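Long-range contact in enhancer of mRNA-decapping protein 4 homolog (Drosophila melanogaster, PDB 2VXG), which takes part in mRNA degradation, apparently in decapping, and is required for silencing a subset of endogenous miRNA targets: residues P98-I112 with N123-R135. Residues are numbered along the deposited sequence; the frame is centred on the assembly and turned at random.
Sequences PKVLTELYRNCQQFI and NVRLLMKAIITYR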
# COMPACT_ATOMS: atom_id res chain seq x y z
N PRO A 98 -4.88 4.17 -13.27
CA PRO A 98 -6.28 4.67 -13.26
C PRO A 98 -7.25 3.74 -12.57
O PRO A 98 -8.05 4.19 -11.75
CB PRO A 98 -6.60 4.80 -14.75
CG PRO A 98 -5.27 5.20 -15.34
CD PRO A 98 -4.27 4.35 -14.60
N LYS A 99 -7.18 2.45 -12.89
CA LYS A 99 -8.07 1.47 -12.30
C LYS A 99 -7.80 1.31 -10.83
O LYS A 99 -8.71 1.35 -10.05
CB LYS A 99 -7.98 0.13 -12.99
CG LYS A 99 -8.79 0.06 -14.29
CD LYS A 99 -7.96 0.41 -15.52
CE LYS A 99 -8.85 0.55 -16.76
NZ LYS A 99 -8.62 1.87 -17.48
N VAL A 100 -6.53 1.16 -10.45
CA VAL A 100 -6.19 0.98 -9.03
C VAL A 100 -6.60 2.21 -8.22
O VAL A 100 -7.13 2.08 -7.15
CB VAL A 100 -4.69 0.70 -8.88
CG1 VAL A 100 -4.23 0.72 -7.42
CG2 VAL A 100 -4.35 -0.64 -9.59
N LEU A 101 -6.38 3.41 -8.75
CA LEU A 101 -6.74 4.60 -7.97
C LEU A 101 -8.23 4.83 -7.83
O LEU A 101 -8.68 5.40 -6.82
CB LEU A 101 -6.07 5.85 -8.53
CG LEU A 101 -4.57 5.82 -8.62
CD1 LEU A 101 -4.04 7.09 -9.27
CD2 LEU A 101 -3.99 5.56 -7.23
N THR A 102 -8.98 4.47 -8.87
CA THR A 102 -10.44 4.57 -8.84
C THR A 102 -11.03 3.67 -7.73
O THR A 102 -11.97 4.06 -7.01
CB THR A 102 -11.01 4.18 -10.23
OG1 THR A 102 -10.59 5.15 -11.19
CG2 THR A 102 -12.50 4.09 -10.21
N GLU A 103 -10.49 2.46 -7.61
CA GLU A 103 -10.91 1.54 -6.56
C GLU A 103 -10.41 1.97 -5.17
O GLU A 103 -11.14 1.83 -4.19
CB GLU A 103 -10.42 0.12 -6.88
CG GLU A 103 -11.08 -1.00 -6.06
CD GLU A 103 -12.64 -1.10 -6.18
OE1 GLU A 103 -13.23 -0.47 -7.07
OE2 GLU A 103 -13.26 -1.84 -5.38
N LEU A 104 -9.18 2.48 -5.09
CA LEU A 104 -8.66 3.06 -3.86
C LEU A 104 -9.59 4.19 -3.39
O LEU A 104 -9.98 4.23 -2.23
CB LEU A 104 -7.23 3.61 -4.09
CG LEU A 104 -6.70 4.51 -2.96
CD1 LEU A 104 -6.54 3.75 -1.64
CD2 LEU A 104 -5.39 5.19 -3.35
N TYR A 105 -9.95 5.07 -4.32
CA TYR A 105 -10.87 6.15 -4.04
C TYR A 105 -12.21 5.68 -3.47
O TYR A 105 -12.68 6.22 -2.48
CB TYR A 105 -11.14 6.97 -5.31
CG TYR A 105 -11.75 8.31 -4.98
CD1 TYR A 105 -10.95 9.42 -4.79
CD2 TYR A 105 -13.13 8.45 -4.84
CE1 TYR A 105 -11.48 10.61 -4.49
CE2 TYR A 105 -13.68 9.65 -4.53
CZ TYR A 105 -12.84 10.74 -4.34
OH TYR A 105 -13.36 11.95 -4.03
N ARG A 106 -12.77 4.67 -4.13
CA ARG A 106 -14.07 4.08 -3.80
C ARG A 106 -14.00 3.46 -2.40
O ARG A 106 -14.88 3.67 -1.58
CB ARG A 106 -14.50 3.06 -4.90
CG ARG A 106 -15.93 2.40 -4.78
CD ARG A 106 -16.45 1.93 -6.21
NE ARG A 106 -17.66 1.09 -6.23
CZ ARG A 106 -18.92 1.48 -6.51
NH1 ARG A 106 -19.24 2.74 -6.77
NH2 ARG A 106 -19.89 0.57 -6.50
N ASN A 107 -12.93 2.72 -2.12
CA ASN A 107 -12.71 2.19 -0.79
C ASN A 107 -12.53 3.23 0.30
O ASN A 107 -13.01 3.03 1.43
CB ASN A 107 -11.51 1.22 -0.78
CG ASN A 107 -11.85 -0.12 -1.41
OD1 ASN A 107 -11.13 -0.63 -2.26
ND2 ASN A 107 -12.95 -0.67 -1.00
N CYS A 108 -11.80 4.30 -0.01
CA CYS A 108 -11.61 5.41 0.93
C CYS A 108 -12.94 6.09 1.19
O CYS A 108 -13.25 6.42 2.32
CB CYS A 108 -10.60 6.46 0.40
SG CYS A 108 -8.87 5.88 0.36
N GLN A 109 -13.74 6.28 0.14
CA GLN A 109 -15.08 6.86 0.33
C GLN A 109 -15.94 6.00 1.31
O GLN A 109 -16.63 6.54 2.18
CB GLN A 109 -15.78 7.07 -1.02
CG GLN A 109 -16.66 5.94 -1.43
CD GLN A 109 -17.10 5.90 -2.91
OE1 GLN A 109 -16.62 6.66 -3.79
NE2 GLN A 109 -18.02 4.97 -3.17
N GLN A 110 -15.86 4.68 1.18
CA GLN A 110 -16.60 3.77 2.08
C GLN A 110 -16.04 3.81 3.49
O GLN A 110 -16.80 3.81 4.46
CB GLN A 110 -16.63 2.35 1.51
CG GLN A 110 -17.39 2.33 0.16
CD GLN A 110 -18.85 2.75 0.32
OE1 GLN A 110 -19.59 2.14 1.08
NE2 GLN A 110 -19.25 3.81 -0.38
N PHE A 111 -14.72 3.88 3.60
CA PHE A 111 -14.08 4.04 4.90
C PHE A 111 -14.49 5.31 5.64
O PHE A 111 -14.80 5.28 6.83
CB PHE A 111 -12.56 4.06 4.73
CG PHE A 111 -11.84 4.43 5.98
CD1 PHE A 111 -11.66 3.50 6.98
CD2 PHE A 111 -11.28 5.71 6.14
CE1 PHE A 111 -10.94 3.81 8.13
CE2 PHE A 111 -10.59 6.05 7.31
CZ PHE A 111 -10.43 5.06 8.30
N ILE A 112 -14.48 6.44 4.95
CA ILE A 112 -14.87 7.68 5.65
C ILE A 112 -16.34 7.69 6.07
O ILE A 112 -16.70 8.35 7.01
CB ILE A 112 -14.51 8.97 4.89
CG1 ILE A 112 -15.18 9.06 3.54
CG2 ILE A 112 -12.94 9.14 4.76
CD1 ILE A 112 -15.11 10.46 2.94
N ASN A 123 -6.88 12.23 7.23
CA ASN A 123 -5.77 11.75 6.41
C ASN A 123 -6.27 11.05 5.14
O ASN A 123 -5.76 11.28 4.05
CB ASN A 123 -4.88 10.81 7.24
CG ASN A 123 -4.31 11.49 8.48
OD1 ASN A 123 -3.24 12.07 8.43
ND2 ASN A 123 -5.10 11.50 9.57
N VAL A 124 -7.31 10.23 5.30
CA VAL A 124 -7.91 9.57 4.14
C VAL A 124 -8.63 10.61 3.26
O VAL A 124 -8.56 10.53 2.01
CB VAL A 124 -8.83 8.42 4.56
CG1 VAL A 124 -9.67 7.89 3.40
CG2 VAL A 124 -8.00 7.28 5.19
N ARG A 125 -9.31 11.58 3.87
CA ARG A 125 -9.94 12.62 3.08
C ARG A 125 -8.90 13.41 2.26
O ARG A 125 -9.12 13.71 1.10
CB ARG A 125 -10.79 13.56 3.94
CG ARG A 125 -12.05 12.89 4.55
CD ARG A 125 -12.73 13.93 5.48
NE ARG A 125 -13.40 14.95 4.69
CZ ARG A 125 -13.51 16.24 5.01
NH1 ARG A 125 -12.99 16.72 6.14
NH2 ARG A 125 -14.13 17.07 4.18
N LEU A 126 -7.74 13.66 2.85
CA LEU A 126 -6.68 14.33 2.14
C LEU A 126 -6.15 13.43 1.02
O LEU A 126 -5.82 13.91 -0.07
CB LEU A 126 -5.51 14.66 3.09
CG LEU A 126 -4.33 15.36 2.42
CD1 LEU A 126 -4.77 16.71 1.92
CD2 LEU A 126 -3.18 15.46 3.40
N LEU A 127 -5.99 12.15 1.32
CA LEU A 127 -5.57 11.22 0.31
C LEU A 127 -6.49 11.21 -0.92
O LEU A 127 -5.99 11.14 -2.04
CB LEU A 127 -5.32 9.82 0.90
CG LEU A 127 -4.77 8.71 -0.03
CD1 LEU A 127 -3.26 8.71 -0.24
CD2 LEU A 127 -5.21 7.31 0.48
N MET A 128 -7.82 11.29 -0.70
CA MET A 128 -8.82 11.31 -1.75
C MET A 128 -8.67 12.56 -2.65
O MET A 128 -8.77 12.46 -3.88
CB MET A 128 -10.22 11.23 -1.12
CG MET A 128 -10.53 9.89 -0.48
SD MET A 128 -12.00 9.89 0.54
CE MET A 128 -11.38 9.92 2.21
N LYS A 129 -8.32 13.70 -2.06
CA LYS A 129 -7.92 14.89 -2.88
C LYS A 129 -6.66 14.69 -3.72
O LYS A 129 -6.59 15.09 -4.90
CB LYS A 129 -7.70 16.12 -2.01
CG LYS A 129 -8.90 16.68 -1.38
CD LYS A 129 -9.86 17.36 -2.37
CE LYS A 129 -11.23 17.54 -1.70
NZ LYS A 129 -12.12 18.44 -2.46
N ALA A 130 -5.64 14.08 -3.12
CA ALA A 130 -4.40 13.80 -3.82
C ALA A 130 -4.64 12.87 -5.00
O ALA A 130 -4.01 13.04 -6.04
CB ALA A 130 -3.40 13.17 -2.88
N ILE A 131 -5.51 11.88 -4.79
CA ILE A 131 -5.84 10.89 -5.80
C ILE A 131 -6.41 11.57 -7.05
O ILE A 131 -6.06 11.18 -8.19
CB ILE A 131 -6.85 9.82 -5.25
CG1 ILE A 131 -6.12 8.84 -4.32
CG2 ILE A 131 -7.53 9.03 -6.39
CD1 ILE A 131 -7.06 7.84 -3.68
N ILE A 132 -7.26 12.58 -6.82
CA ILE A 132 -7.86 13.34 -7.93
C ILE A 132 -6.77 13.90 -8.85
O ILE A 132 -6.91 13.86 -10.06
CB ILE A 132 -8.82 14.45 -7.41
CG1 ILE A 132 -10.02 13.82 -6.69
CG2 ILE A 132 -9.29 15.34 -8.58
CD1 ILE A 132 -11.08 14.80 -6.20
N THR A 133 -5.65 14.36 -8.26
CA THR A 133 -4.52 14.91 -9.03
C THR A 133 -3.82 13.85 -9.85
O THR A 133 -3.45 14.09 -10.99
CB THR A 133 -3.50 15.61 -8.10
OG1 THR A 133 -4.16 16.69 -7.43
CG2 THR A 133 -2.34 16.18 -8.88
N TYR A 134 -3.64 12.67 -9.28
CA TYR A 134 -3.07 11.55 -10.02
C TYR A 134 -3.96 11.08 -11.16
O TYR A 134 -3.47 10.71 -12.22
CB TYR A 134 -2.77 10.39 -9.08
CG TYR A 134 -1.53 10.60 -8.27
CD1 TYR A 134 -0.29 10.22 -8.75
CD2 TYR A 134 -1.60 11.15 -7.00
CE1 TYR A 134 0.84 10.40 -8.00
CE2 TYR A 134 -0.48 11.34 -6.24
CZ TYR A 134 0.74 10.95 -6.73
OH TYR A 134 1.86 11.13 -5.97
N ARG A 135 -5.27 11.11 -10.92
CA ARG A 135 -6.26 10.81 -11.95
C ARG A 135 -6.52 12.00 -12.86
O ARG A 135 -7.19 11.86 -13.89
CB ARG A 135 -7.58 10.34 -11.32
CG ARG A 135 -7.55 8.88 -10.85
CD ARG A 135 -8.93 8.23 -10.88
NE ARG A 135 -9.78 8.74 -9.81
CZ ARG A 135 -11.11 8.64 -9.76
NH1 ARG A 135 -11.79 8.04 -10.74
NH2 ARG A 135 -11.78 9.16 -8.73
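The Tyr105 ring lies between Met128 and Arg135: Met128 SD stands above one face, 5.2 Å from the ring centroid, a Met-aromatic contact at a distance, and Arg135 NH2 covers the opposite face near the rim, 3.8 Å from Tyr105 CG. The ring and guanidinium planes are 48° apart, and with Arg135 CZ 5.3 Å from the centroid of the Tyr105 ring the cation-pi attraction is weak at most. Met128 O lies at the ring edge, in its plane, 3.3 Å from Tyr105 CE1; Ile131 CG2 is also at the edge. With CG anti to the backbone N (chi1 -163°), the ring is carried across to helix 121-134, where its two flat faces can take Met128 on one side and Arg135 on the other. Replacing this ring by the methyl group of an alanine would probably open a gap between the helices and leave Met128 and the Arg135 guanidinium without the surface they cover. These are the last two helices of the all-helical C-terminal domain of Ge-1, an antiparallel pair with segment axes 9.8 Å apart at closest approach. Cys108 is small enough to sit on the facing side, its CB 3.5 Å from Val124 CG1, a tight contact. Beta-branched Val124 fills the angle between Cys108 and the Phe111 ring, whose edge-to-face partner is His71. Leu101 CD1 meets Tyr134 CB at 3.5 Å, extending the apolar seam.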